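Local coordinates for haloalkane dehalogenase (Mycobacterium rhodesiae, PDB 4MJ3), which hydrolyses carbon-halogen bonds of haloalkanes, releasing the alcohol and halide, and probably supports growth of its bacterium on such compounds, at residues A[32-37]-A[102-107]; A[49-54]-A[60-65]; A[122-127]-A[214-219]; A[172-177]-A[204-209]; A[240-245]-A[258-263]. All coordinates share one frame; numbering follows the deposited sequence.

Contact 1 (A[32-37]-A[102-107])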
# COMPACT_ATOMS: atom_id res chain seq x y z
N GLY A 32 -8.93 -22.62 4.69
CA GLY A 32 -9.36 -21.86 5.87
C GLY A 32 -9.74 -20.43 5.52
O GLY A 32 -9.99 -20.11 4.36
N THR A 33 -9.79 -19.58 6.54
CA THR A 33 -10.25 -18.20 6.43
C THR A 33 -9.29 -17.27 7.15
O THR A 33 -8.73 -17.66 8.17
CB THR A 33 -11.63 -18.07 7.11
OG1 THR A 33 -12.54 -18.93 6.43
CG2 THR A 33 -12.17 -16.65 7.06
N LEU A 34 -9.11 -16.07 6.63
CA LEU A 34 -8.31 -15.04 7.28
C LEU A 34 -9.16 -13.79 7.48
O LEU A 34 -9.92 -13.43 6.58
CB LEU A 34 -7.11 -14.64 6.42
CG LEU A 34 -6.13 -15.71 6.01
CD1 LEU A 34 -5.23 -15.28 4.85
CD2 LEU A 34 -5.28 -16.10 7.18
N ARG A 35 -9.00 -13.13 8.61
CA ARG A 35 -9.65 -11.86 8.83
C ARG A 35 -8.72 -10.73 8.41
O ARG A 35 -7.53 -10.75 8.73
CB ARG A 35 -10.03 -11.70 10.31
CG ARG A 35 -10.99 -10.56 10.57
CD ARG A 35 -11.41 -10.46 12.03
NE ARG A 35 -10.31 -10.02 12.87
CZ ARG A 35 -10.42 -9.59 14.12
NH1 ARG A 35 -11.60 -9.53 14.72
NH2 ARG A 35 -9.34 -9.17 14.77
N MSE A 36 -9.30 -9.73 7.72
CA MSE A 36 -8.55 -8.54 7.30
C MSE A 36 -9.23 -7.34 7.90
O MSE A 36 -10.46 -7.24 7.93
CB MSE A 36 -8.49 -8.42 5.79
CG MSE A 36 -7.63 -9.54 5.18
SE MSE A 36 -7.63 -9.55 3.22
CE MSE A 36 -6.53 -7.94 2.94
N HIS A 37 -8.41 -6.43 8.39
CA HIS A 37 -8.88 -5.20 9.00
C HIS A 37 -8.95 -4.09 7.96
O HIS A 37 -8.08 -3.98 7.09
CB HIS A 37 -7.93 -4.80 10.11
CG HIS A 37 -8.15 -3.40 10.62
ND1 HIS A 37 -7.26 -2.38 10.39
CD2 HIS A 37 -9.13 -2.87 11.39
CE1 HIS A 37 -7.69 -1.27 10.97
NE2 HIS A 37 -8.84 -1.54 11.57
N VAL A 102 -2.33 -10.39 -3.90
CA VAL A 102 -3.26 -9.92 -4.92
C VAL A 102 -4.63 -10.54 -4.70
O VAL A 102 -5.65 -9.83 -4.70
CB VAL A 102 -2.70 -10.21 -6.33
CG1 VAL A 102 -3.78 -10.10 -7.41
CG2 VAL A 102 -1.54 -9.26 -6.62
N ASP A 103 -4.67 -11.86 -4.50
CA ASP A 103 -5.95 -12.56 -4.32
C ASP A 103 -6.64 -12.14 -3.00
O ASP A 103 -7.87 -11.94 -2.95
CB ASP A 103 -5.77 -14.08 -4.38
CG ASP A 103 -5.43 -14.58 -5.79
OD1 ASP A 103 -5.67 -13.85 -6.77
OD2 ASP A 103 -4.86 -15.69 -5.90
N TRP A 104 -5.85 -12.02 -1.95
CA TRP A 104 -6.41 -11.59 -0.65
C TRP A 104 -6.96 -10.17 -0.72
O TRP A 104 -8.08 -9.90 -0.27
CB TRP A 104 -5.34 -11.67 0.44
CG TRP A 104 -4.97 -13.05 0.87
CD1 TRP A 104 -5.79 -14.13 0.98
CD2 TRP A 104 -3.67 -13.48 1.29
NE1 TRP A 104 -5.08 -15.21 1.46
CE2 TRP A 104 -3.78 -14.84 1.67
CE3 TRP A 104 -2.44 -12.83 1.44
CZ2 TRP A 104 -2.69 -15.57 2.15
CZ3 TRP A 104 -1.36 -13.56 1.92
CH2 TRP A 104 -1.49 -14.92 2.25
N MSE A 105 -6.22 -9.26 -1.32
CA MSE A 105 -6.69 -7.88 -1.43
C MSE A 105 -7.92 -7.75 -2.30
O MSE A 105 -8.86 -7.00 -1.96
CB MSE A 105 -5.55 -6.97 -1.92
CG MSE A 105 -5.96 -5.51 -2.08
SE MSE A 105 -6.69 -4.72 -0.43
CE MSE A 105 -5.08 -4.65 0.66
N TRP A 106 -7.94 -8.44 -3.44
CA TRP A 106 -9.12 -8.43 -4.30
C TRP A 106 -10.32 -8.97 -3.55
O TRP A 106 -11.38 -8.37 -3.61
CB TRP A 106 -8.90 -9.21 -5.59
CG TRP A 106 -10.06 -9.08 -6.50
CD1 TRP A 106 -10.88 -10.09 -6.91
CD2 TRP A 106 -10.57 -7.88 -7.10
NE1 TRP A 106 -11.84 -9.59 -7.74
CE2 TRP A 106 -11.68 -8.24 -7.87
CE3 TRP A 106 -10.18 -6.54 -7.07
CZ2 TRP A 106 -12.42 -7.31 -8.61
CZ3 TRP A 106 -10.91 -5.62 -7.81
CH2 TRP A 106 -12.01 -6.00 -8.55
N ALA A 107 -10.14 -10.07 -2.82
CA ALA A 107 -11.24 -10.63 -2.04
C ALA A 107 -11.78 -9.65 -1.00
O ALA A 107 -12.99 -9.55 -0.82
CB ALA A 107 -10.82 -11.92 -1.38
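Contact 1 is apolar packing of a helix against the central sheet of the alpha/beta hydrolase fold: Leu-34 and Met-36 of strand 33-41 meet Trp-104 and Met-105 of helix 98-112. The segment axes approach to 10.3 Å and cross at -65°, and all four touching residues are buried. Leu-34 does its work with one methyl, CD1, which lies 3.4 Å from Trp-104 NE1 and 3.5 Å from Trp-104 CE2. This methyl stands 3.2 Å off the indole plane, displaced toward the rim. Met-36, a selenomethionine like Met-105, has CG anti to its carbonyl carbon (chi1 -68°) and runs straight through chi2, so that SE comes within 3.5 Å of Trp-104 O. A bend at chi3 (72°) leaves Met-36 CE 4.3 Å from Met-105 CE. The indole's polar atom is satisfied outside the pair, since Trp-104 NE1 bonds to Ser-28 O, which would restrict the ring's rotation. Around this interface, Val-26 of strand 22-27 touches both Met-36 and Trp-104, Ile-79 of strand 75-79 touches both selenomethionines, and Leu-132 of helix 124-135 packs against Met-105.

Contact 2 (A[49-54]-A[60-65])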
# COMPACT_ATOMS: atom_id res chain seq x y z
N VAL A 49 -12.25 6.49 -2.04
CA VAL A 49 -10.81 6.59 -2.19
C VAL A 49 -10.21 5.43 -1.40
O VAL A 49 -10.37 5.37 -0.18
CB VAL A 49 -10.29 7.92 -1.64
CG1 VAL A 49 -8.78 8.02 -1.81
CG2 VAL A 49 -11.02 9.08 -2.33
N LEU A 50 -9.57 4.52 -2.10
CA LEU A 50 -8.99 3.33 -1.47
C LEU A 50 -7.52 3.55 -1.23
O LEU A 50 -6.75 3.76 -2.17
CB LEU A 50 -9.21 2.10 -2.37
CG LEU A 50 -8.61 0.80 -1.85
CD1 LEU A 50 -9.23 0.38 -0.53
CD2 LEU A 50 -8.84 -0.26 -2.91
N LEU A 51 -7.13 3.47 0.04
CA LEU A 51 -5.78 3.81 0.48
C LEU A 51 -5.03 2.54 0.85
O LEU A 51 -5.36 1.88 1.83
CB LEU A 51 -5.85 4.71 1.72
CG LEU A 51 -6.70 5.99 1.57
CD1 LEU A 51 -6.99 6.61 2.92
CD2 LEU A 51 -6.02 6.98 0.65
N LEU A 52 -4.03 2.19 0.04
CA LEU A 52 -3.28 0.96 0.26
C LEU A 52 -1.85 1.23 0.71
O LEU A 52 -1.12 2.00 0.07
CB LEU A 52 -3.28 0.08 -0.99
CG LEU A 52 -4.66 -0.36 -1.50
CD1 LEU A 52 -4.50 -1.38 -2.64
CD2 LEU A 52 -5.54 -0.93 -0.40
N HIS A 53 -1.49 0.62 1.83
CA HIS A 53 -0.17 0.73 2.41
C HIS A 53 0.67 -0.44 1.94
O HIS A 53 0.17 -1.41 1.37
CB HIS A 53 -0.28 0.67 3.93
CG HIS A 53 -0.50 -0.71 4.45
ND1 HIS A 53 0.53 -1.57 4.70
CD2 HIS A 53 -1.64 -1.42 4.67
CE1 HIS A 53 0.05 -2.74 5.10
NE2 HIS A 53 -1.26 -2.67 5.09
N GLY A 54 1.97 -0.34 2.20
CA GLY A 54 2.89 -1.41 1.88
C GLY A 54 3.72 -1.87 3.06
O GLY A 54 3.26 -1.92 4.20
N TYR A 60 -2.51 2.78 9.65
CA TYR A 60 -2.03 3.87 10.49
C TYR A 60 -1.27 4.93 9.69
O TYR A 60 -1.35 6.13 10.01
CB TYR A 60 -1.16 3.35 11.63
CG TYR A 60 -0.90 4.34 12.71
CD1 TYR A 60 -1.89 4.62 13.64
CD2 TYR A 60 0.32 5.01 12.83
CE1 TYR A 60 -1.67 5.52 14.67
CE2 TYR A 60 0.55 5.91 13.85
CZ TYR A 60 -0.46 6.17 14.76
OH TYR A 60 -0.28 7.06 15.79
N LEU A 61 -0.54 4.49 8.67
CA LEU A 61 0.19 5.39 7.76
C LEU A 61 -0.67 6.46 7.09
O LEU A 61 -0.17 7.53 6.74
CB LEU A 61 0.89 4.53 6.69
CG LEU A 61 1.73 5.23 5.62
CD1 LEU A 61 2.84 6.05 6.26
CD2 LEU A 61 2.29 4.17 4.68
N TYR A 62 -1.97 6.17 6.92
CA TYR A 62 -2.90 7.06 6.23
C TYR A 62 -3.65 7.99 7.19
O TYR A 62 -4.54 8.74 6.76
CB TYR A 62 -3.86 6.26 5.36
CG TYR A 62 -3.19 5.81 4.11
CD1 TYR A 62 -2.86 6.71 3.12
CD2 TYR A 62 -2.82 4.47 3.93
CE1 TYR A 62 -2.21 6.31 1.97
CE2 TYR A 62 -2.20 4.06 2.77
CZ TYR A 62 -1.86 4.99 1.81
OH TYR A 62 -1.22 4.62 0.63
N ARG A 63 -3.27 8.00 8.47
CA ARG A 63 -4.05 8.75 9.46
C ARG A 63 -4.12 10.25 9.24
O ARG A 63 -5.11 10.88 9.62
CB ARG A 63 -3.56 8.47 10.89
CG ARG A 63 -2.23 9.12 11.25
CD ARG A 63 -1.59 8.42 12.45
NE ARG A 63 -0.30 8.99 12.79
CZ ARG A 63 0.83 8.77 12.14
NH1 ARG A 63 0.85 7.99 11.05
NH2 ARG A 63 1.95 9.35 12.55
N TRP A 64 -3.09 10.85 8.65
CA TRP A 64 -3.14 12.28 8.35
C TRP A 64 -3.96 12.62 7.10
O TRP A 64 -4.44 13.74 6.95
CB TRP A 64 -1.73 12.87 8.21
CG TRP A 64 -0.79 12.56 9.31
CD1 TRP A 64 0.38 11.88 9.21
CD2 TRP A 64 -0.93 12.92 10.69
NE1 TRP A 64 0.99 11.78 10.44
CE2 TRP A 64 0.21 12.43 11.36
CE3 TRP A 64 -1.90 13.62 11.41
CZ2 TRP A 64 0.40 12.60 12.74
CZ3 TRP A 64 -1.70 13.79 12.80
CH2 TRP A 64 -0.56 13.27 13.44
N MSE A 65 -4.12 11.65 6.20
CA MSE A 65 -4.83 11.84 4.93
C MSE A 65 -6.31 11.66 5.08
O MSE A 65 -7.09 12.37 4.44
CB MSE A 65 -4.28 10.84 3.91
CG MSE A 65 -2.87 11.26 3.59
SE MSE A 65 -2.14 10.14 2.13
CE MSE A 65 -3.36 10.51 0.67
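Tyr-62 OH donates to Leu-52 O over 2.7 Å and also has a weak bond with Gln-283 NE2, so two groups hold the buried phenol. The contact folds the turn after strand 48-52 back on the strand's end, where His-53 and Gly-54 form the His-Gly pair that, as in relatives of this alpha/beta hydrolase fold, probably begins the oxyanion-hole loop. Leu-52 O is approached from above its carbonyl plane, 61° out of it, and not along a lone pair. Leu-52 O and His-53 N lie at the edge of the Tyr-62 ring, near its plane, while Leu-51 comes over a face: its CB is 3.6 Å from the ring centroid and only 6° off the normal, a CH-pi contact. The Leu-51 methyls also touch: CD1 lies by Tyr-62 CB and CG, CD2 by Tyr-62 CD1 and CE1. Just past the strand, His-53 is held as well. Its CG sits between backbone N and carbonyl carbon (chi1 77°), and His-53 ND1 donates over 2.8 Å to a lone pair of Gly-54 O, which itself lies near the imidazole plane; NE2 bonds to Leu-81 N. Within 60-65 the guanidinium of Arg-63, also salt-bridged to Glu-284, lies between Tyr-60 CE2 and Trp-64 NE1, and Tyr-60 O is bonded by Arg-63 NH1 and Arg-63 N, each 3.1 Å away, from opposite faces of its plane.

Contact 3 (A[122-127]-A[214-219])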
# COMPACT_ATOMS: atom_id res chain seq x y z
N GLN A 122 1.05 3.25 -2.48
CA GLN A 122 2.45 3.54 -2.17
C GLN A 122 3.14 2.22 -1.83
O GLN A 122 2.50 1.33 -1.24
CB GLN A 122 2.48 4.50 -0.98
CG GLN A 122 3.85 4.94 -0.50
CD GLN A 122 4.37 4.16 0.72
OE1 GLN A 122 3.64 3.44 1.38
NE2 GLN A 122 5.66 4.33 1.01
N ASP A 123 4.43 2.09 -2.19
CA ASP A 123 5.22 0.90 -1.84
C ASP A 123 4.43 -0.34 -2.34
O ASP A 123 3.85 -0.32 -3.45
CB ASP A 123 5.46 0.92 -0.30
CG ASP A 123 6.51 -0.09 0.19
OD1 ASP A 123 6.20 -1.30 0.35
OD2 ASP A 123 7.65 0.34 0.49
N TRP A 124 4.38 -1.42 -1.54
CA TRP A 124 3.65 -2.62 -1.92
C TRP A 124 2.15 -2.41 -2.11
O TRP A 124 1.50 -3.20 -2.81
CB TRP A 124 3.92 -3.76 -0.92
CG TRP A 124 5.07 -4.63 -1.30
CD1 TRP A 124 6.34 -4.54 -0.83
CD2 TRP A 124 5.05 -5.71 -2.24
NE1 TRP A 124 7.10 -5.52 -1.39
CE2 TRP A 124 6.34 -6.25 -2.28
CE3 TRP A 124 4.05 -6.30 -3.03
CZ2 TRP A 124 6.68 -7.33 -3.09
CZ3 TRP A 124 4.39 -7.36 -3.84
CH2 TRP A 124 5.69 -7.87 -3.86
N GLY A 125 1.59 -1.34 -1.52
CA GLY A 125 0.21 -0.97 -1.81
C GLY A 125 -0.01 -0.79 -3.30
O GLY A 125 -1.06 -1.17 -3.83
N GLY A 126 0.99 -0.25 -3.99
CA GLY A 126 0.95 -0.11 -5.44
C GLY A 126 1.40 -1.34 -6.21
O GLY A 126 0.86 -1.62 -7.28
N LEU A 127 2.40 -2.07 -5.74
CA LEU A 127 2.77 -3.32 -6.42
C LEU A 127 1.54 -4.23 -6.51
O LEU A 127 1.31 -4.89 -7.51
CB LEU A 127 3.91 -4.05 -5.75
CG LEU A 127 5.31 -3.60 -6.16
CD1 LEU A 127 5.68 -2.27 -5.53
CD2 LEU A 127 6.34 -4.65 -5.79
N MSE A 214 11.57 -10.07 -0.49
CA MSE A 214 11.96 -11.19 -1.37
C MSE A 214 10.96 -11.44 -2.47
O MSE A 214 11.25 -12.16 -3.43
CB MSE A 214 12.17 -12.49 -0.58
CG MSE A 214 13.18 -12.36 0.56
SE MSE A 214 14.87 -11.50 -0.00
CE MSE A 214 15.46 -12.85 -1.32
N LEU A 215 9.78 -10.84 -2.38
CA LEU A 215 8.72 -11.00 -3.39
C LEU A 215 8.81 -9.97 -4.51
O LEU A 215 8.06 -10.06 -5.47
CB LEU A 215 7.33 -10.93 -2.73
CG LEU A 215 7.06 -12.00 -1.66
CD1 LEU A 215 5.66 -11.81 -1.11
CD2 LEU A 215 7.22 -13.41 -2.22
N VAL A 216 9.67 -8.98 -4.36
CA VAL A 216 9.79 -7.93 -5.38
C VAL A 216 10.48 -8.54 -6.60
O VAL A 216 11.59 -9.04 -6.48
CB VAL A 216 10.62 -6.72 -4.89
CG1 VAL A 216 10.77 -5.69 -6.02
CG2 VAL A 216 9.96 -6.08 -3.68
N PRO A 217 9.82 -8.53 -7.76
CA PRO A 217 10.49 -9.12 -8.91
C PRO A 217 11.70 -8.33 -9.37
O PRO A 217 11.57 -7.14 -9.69
CB PRO A 217 9.41 -9.14 -9.98
CG PRO A 217 8.13 -9.09 -9.23
CD PRO A 217 8.41 -8.22 -8.05
N ILE A 218 12.85 -8.96 -9.39
CA ILE A 218 14.10 -8.31 -9.80
C ILE A 218 14.81 -9.09 -10.89
O ILE A 218 15.91 -8.73 -11.28
CB ILE A 218 15.04 -8.06 -8.59
CG1 ILE A 218 15.53 -9.37 -7.97
CG2 ILE A 218 14.33 -7.20 -7.54
CD1 ILE A 218 16.49 -9.19 -6.82
N SER A 219 14.18 -10.17 -11.35
CA SER A 219 14.70 -10.99 -12.42
C SER A 219 13.52 -11.62 -13.16
O SER A 219 12.47 -11.80 -12.56
CB SER A 219 15.57 -12.08 -11.80
OG SER A 219 15.73 -13.20 -12.65
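Trp-124 carries the tight side of this contact, presenting its benzo edge to Leu-215 O and CB, while Val-216 CG2 lies by CZ2 and NE1 of the indole. Trp-124 CH2 lies 3.6 Å from Leu-215 O, which sits at the ring edge near its plane, and 3.7 Å from Leu-215 CB. Val-216 CG2 approaches Trp-124 CZ2 to 3.6 Å, obliquely to the ring. An unusual first torsion (chi1 -92°) swings the indole toward 214-219. The other side is looser: Leu-127 CD2, which covers part of one indole face, comes only to 4.4 Å from Val-216 CG2, and Leu-215 and Val-216 are themselves partly exposed. Asp-123, just before Trp-124, has phi/psi 54°/-138°, the strained turn expected of a nucleophile elbow within Gln-Asp-Trp-Gly-Gly, and Asp-123 OD2 bonds to His-280 NE2. Segment 214-219, between helices 207-211 and 225-235, probably belongs to the cap. Phe-212 stacks on the Trp-124 ring, Tyr-98 of helix 98-112 meets it edge-to-face, and Phe-161 of helix 159-170 packs on Val-216.

Contact 4 (A[172-177]-A[204-209])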
# COMPACT_ATOMS: atom_id res chain seq x y z
N PRO A 172 18.98 -8.53 12.81
CA PRO A 172 18.59 -9.60 13.75
C PRO A 172 17.18 -9.46 14.24
O PRO A 172 16.45 -10.44 14.27
CB PRO A 172 19.59 -9.44 14.90
CG PRO A 172 20.81 -8.86 14.25
CD PRO A 172 20.29 -7.94 13.18
N LEU A 173 16.79 -8.24 14.64
CA LEU A 173 15.44 -7.95 15.10
C LEU A 173 14.81 -6.94 14.13
O LEU A 173 15.43 -5.93 13.82
CB LEU A 173 15.46 -7.36 16.50
CG LEU A 173 15.99 -8.28 17.60
CD1 LEU A 173 15.88 -7.58 18.94
CD2 LEU A 173 15.25 -9.62 17.63
N PHE A 174 13.63 -7.25 13.62
CA PHE A 174 13.00 -6.44 12.59
C PHE A 174 12.18 -5.34 13.24
O PHE A 174 11.16 -5.65 13.88
CB PHE A 174 12.12 -7.34 11.73
CG PHE A 174 11.58 -6.68 10.49
CD1 PHE A 174 10.41 -5.94 10.53
CD2 PHE A 174 12.22 -6.85 9.27
CE1 PHE A 174 9.90 -5.35 9.38
CE2 PHE A 174 11.70 -6.29 8.12
CZ PHE A 174 10.54 -5.54 8.16
N PRO A 175 12.62 -4.06 13.14
CA PRO A 175 11.96 -2.97 13.89
C PRO A 175 11.08 -2.15 12.96
O PRO A 175 11.56 -1.22 12.29
CB PRO A 175 13.15 -2.15 14.40
CG PRO A 175 14.19 -2.33 13.32
CD PRO A 175 13.83 -3.54 12.49
N ALA A 176 9.81 -2.54 12.83
CA ALA A 176 8.97 -1.96 11.78
C ALA A 176 8.88 -0.43 11.91
O ALA A 176 8.99 0.30 10.93
CB ALA A 176 7.58 -2.58 11.79
N GLY A 177 8.69 0.06 13.12
CA GLY A 177 8.58 1.49 13.36
C GLY A 177 9.84 2.26 13.00
O GLY A 177 9.79 3.29 12.33
N SER A 204 7.40 -13.94 15.68
CA SER A 204 6.48 -14.95 15.14
C SER A 204 5.36 -14.31 14.31
O SER A 204 4.78 -14.99 13.45
CB SER A 204 5.88 -15.80 16.25
OG SER A 204 4.99 -15.05 17.04
N TYR A 205 5.10 -13.03 14.54
CA TYR A 205 4.09 -12.27 13.83
C TYR A 205 4.63 -11.57 12.56
O TYR A 205 3.87 -10.88 11.88
CB TYR A 205 3.49 -11.18 14.73
CG TYR A 205 2.71 -11.69 15.90
CD1 TYR A 205 3.36 -12.10 17.06
CD2 TYR A 205 1.33 -11.78 15.85
CE1 TYR A 205 2.63 -12.56 18.15
CE2 TYR A 205 0.60 -12.23 16.94
CZ TYR A 205 1.25 -12.61 18.08
OH TYR A 205 0.53 -13.09 19.17
N GLN A 206 5.92 -11.74 12.26
CA GLN A 206 6.57 -10.92 11.24
C GLN A 206 6.94 -11.65 9.95
O GLN A 206 7.72 -11.14 9.17
CB GLN A 206 7.83 -10.26 11.83
CG GLN A 206 7.55 -9.25 12.93
CD GLN A 206 8.82 -8.58 13.41
OE1 GLN A 206 9.85 -9.24 13.58
NE2 GLN A 206 8.76 -7.28 13.62
N ALA A 207 6.40 -12.85 9.72
CA ALA A 207 6.74 -13.60 8.53
C ALA A 207 6.41 -12.83 7.26
O ALA A 207 7.17 -12.90 6.30
CB ALA A 207 6.06 -14.97 8.54
N GLY A 208 5.28 -12.13 7.25
CA GLY A 208 4.86 -11.34 6.09
C GLY A 208 5.81 -10.16 5.87
O GLY A 208 6.20 -9.86 4.75
N ALA A 209 6.17 -9.51 6.98
CA ALA A 209 7.12 -8.39 6.93
C ALA A 209 8.53 -8.83 6.46
O ALA A 209 9.19 -8.11 5.72
CB ALA A 209 7.18 -7.69 8.30
O HOH W 1 12.04 -9.27 15.05
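Two side chains swing toward each other here: Phe-174 turns its ring away from its own backbone N (chi1 -171°), and Gln-206, with CG beside the backbone N (chi1 -66°), runs extended beyond CG to carry its amide across the gap. The amide serves Phe-174 directly through NE2 and by way of a water through OE1. Gln-206 NE2 donates to Phe-174 O over 2.9 Å, with an N-H...O angle of 161°; the acceptor lies close to the amide plane, while the donor is tilted from the carbonyl plane. Gln-206 OE1 takes a bond of 2.6 Å from a water, and that water in turn accepts from Phe-174 N at 2.9 Å. The backbone N and O of one residue are thus both satisfied, one directly and one through solvent, by a single primary amide. The contact probably lies in the helical cap that covers the alpha/beta hydrolase core, where it joins the starts of helices 176-182 and 207-211. Pro-175 and Gln-206 occupy their N-cap positions. Ring and amide planes stand nearly perpendicular, and the amide also packs on the Phe-174 stem, with Gln-206 OE1 3.5 Å from Phe-174 CB. On the ring itself, Phe-174 CE1 meets Ala-209 CB at 3.7 Å. Glu-55 and Pro-56, in the loop that follows strand 48-52, touch the Phe-174 side chain, and Phe-200 packs on Gln-206.

Contact 5 (A[240-245]-A[258-263])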
# COMPACT_ATOMS: atom_id res chain seq x y z
N LYS A 240 -8.31 5.86 -18.17
CA LYS A 240 -8.95 6.65 -17.13
C LYS A 240 -7.90 7.44 -16.35
O LYS A 240 -6.69 7.16 -16.46
CB LYS A 240 -9.82 5.77 -16.23
CG LYS A 240 -11.14 5.40 -16.89
CD LYS A 240 -11.97 4.43 -16.07
CE LYS A 240 -11.40 3.02 -16.15
NZ LYS A 240 -12.24 2.05 -15.41
N PRO A 241 -8.34 8.43 -15.58
CA PRO A 241 -7.36 9.35 -14.96
C PRO A 241 -6.32 8.69 -14.06
O PRO A 241 -6.64 7.88 -13.19
CB PRO A 241 -8.24 10.32 -14.17
CG PRO A 241 -9.51 10.35 -14.94
CD PRO A 241 -9.72 8.93 -15.39
N PHE A 242 -5.06 9.06 -14.29
CA PHE A 242 -3.92 8.53 -13.55
C PHE A 242 -3.02 9.70 -13.15
O PHE A 242 -2.58 10.46 -14.02
CB PHE A 242 -3.18 7.55 -14.45
CG PHE A 242 -2.09 6.81 -13.73
CD1 PHE A 242 -0.88 7.41 -13.48
CD2 PHE A 242 -2.30 5.50 -13.32
CE1 PHE A 242 0.13 6.72 -12.80
CE2 PHE A 242 -1.31 4.81 -12.66
CZ PHE A 242 -0.11 5.43 -12.40
N LEU A 243 -2.78 9.83 -11.85
CA LEU A 243 -1.97 10.89 -11.29
C LEU A 243 -0.68 10.35 -10.69
O LEU A 243 -0.70 9.39 -9.91
CB LEU A 243 -2.73 11.63 -10.18
CG LEU A 243 -2.02 12.87 -9.60
CD1 LEU A 243 -2.09 14.02 -10.60
CD2 LEU A 243 -2.61 13.30 -8.27
N SER A 244 0.42 10.95 -11.08
CA SER A 244 1.71 10.69 -10.47
C SER A 244 1.90 11.73 -9.37
O SER A 244 1.92 12.92 -9.66
CB SER A 244 2.83 10.81 -11.52
OG SER A 244 4.09 10.55 -10.92
N ALA A 245 2.06 11.26 -8.14
CA ALA A 245 2.27 12.09 -6.96
C ALA A 245 3.37 11.51 -6.07
O ALA A 245 3.20 11.34 -4.85
CB ALA A 245 0.96 12.23 -6.19
N PRO A 258 9.04 8.37 -13.90
CA PRO A 258 8.79 8.70 -15.31
C PRO A 258 8.38 7.50 -16.16
O PRO A 258 7.69 7.65 -17.18
CB PRO A 258 10.12 9.29 -15.79
CG PRO A 258 11.13 8.77 -14.85
CD PRO A 258 10.43 8.65 -13.52
N VAL A 259 8.77 6.30 -15.73
CA VAL A 259 8.40 5.07 -16.45
C VAL A 259 6.90 4.80 -16.30
O VAL A 259 6.18 4.59 -17.28
CB VAL A 259 9.18 3.85 -15.91
CG1 VAL A 259 8.77 2.59 -16.66
CG2 VAL A 259 10.68 4.09 -16.03
N LEU A 260 6.42 4.89 -15.07
CA LEU A 260 4.98 4.76 -14.81
C LEU A 260 4.17 5.87 -15.49
O LEU A 260 3.16 5.60 -16.17
CB LEU A 260 4.74 4.80 -13.31
CG LEU A 260 3.43 4.29 -12.75
CD1 LEU A 260 3.10 2.90 -13.27
CD2 LEU A 260 3.52 4.30 -11.23
N ARG A 261 4.59 7.11 -15.33
CA ARG A 261 3.86 8.24 -15.92
C ARG A 261 3.78 8.11 -17.45
O ARG A 261 2.75 8.40 -18.05
CB ARG A 261 4.48 9.58 -15.49
CG ARG A 261 3.80 10.80 -16.10
CD ARG A 261 4.27 12.13 -15.57
NE ARG A 261 5.65 12.17 -15.10
CZ ARG A 261 6.73 12.32 -15.88
NH1 ARG A 261 7.96 12.36 -15.35
NH2 ARG A 261 6.60 12.42 -17.19
N GLY A 262 4.88 7.70 -18.08
CA GLY A 262 4.93 7.57 -19.53
C GLY A 262 4.15 6.39 -20.08
O GLY A 262 3.72 6.40 -21.21
N HIS A 263 3.94 5.37 -19.25
CA HIS A 263 3.32 4.12 -19.70
C HIS A 263 1.79 4.16 -19.75
O HIS A 263 1.18 3.54 -20.63
CB HIS A 263 3.73 3.00 -18.76
CG HIS A 263 3.24 1.65 -19.18
ND1 HIS A 263 3.57 1.09 -20.39
CD2 HIS A 263 2.45 0.74 -18.56
CE1 HIS A 263 3.02 -0.11 -20.50
NE2 HIS A 263 2.32 -0.34 -19.40
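Phe-242 and Leu-260 share the same first-torsion arrangement: both have CG swung away from the backbone N (chi1 -173° and -162°), and the two side chains cross at about a right angle. The phenyl reaches the helix with its far end, Phe-242 CZ lying 3.7 Å from the branching carbon Leu-260 CG. Leu-260 CD2, 4.0 Å from Phe-242 CZ, lies at the edge of the ring in its plane, whereas Leu-260 CG approaches obliquely. One branch of the leucine therefore continues the plane of the ring rather than lying over a face. Beside this buried pair, Ser-244 and Arg-261 make a lighter contact, CB against CB at 4.5 Å, even though their CA atoms, 6.4 Å apart, are the closest of the two segments. Their polar ends both turn to Glu-257 of the same helix, just before 258-263: Arg-261 NH1 forms a salt bridge with Glu-257 OE1, and Ser-244 OG is hydrogen-bonded to Glu-257 OE2. Arg-261 gets there with a chain extended through chi1 and chi2, then twisted at an unusual chi3 of 29°. Glu-257, one turn before Arg-261, thus holds the arginine within the helix and reaches across to the strand through Ser-244. Strand 242-244 is an edge strand of the central alpha/beta hydrolase sheet, and helix 256-263 follows it in the chain. Val-143 and Ala-145 of strand 140-145 touch Phe-242, Ala-145 also touches Leu-260, as does Trp-232 of helix 225-235.

How the contacts relate
From the N terminus, contact 1 closes the longer of two early loops, bringing strand 33-41 against helix 98-112, and contact 2 forms within that span, folding the turn after strand 48-52 back on it. The two touch through Met-105 CE and Leu-52 CD2, 3.9 Å apart. Contact 3 then opens and spans 122-127 to 214-219, joining the sharp turn after strand 117-121 to the presumed cap; contact 4 lies wholly within it. Contacts 2 and 3 also touch, with Gly-54 CA 3.6 Å from Asp-123 OD1. Contact 5 comes last, in series, at the far sheet edge, its centre about 32 Å from that of contact 4. No two loops cross.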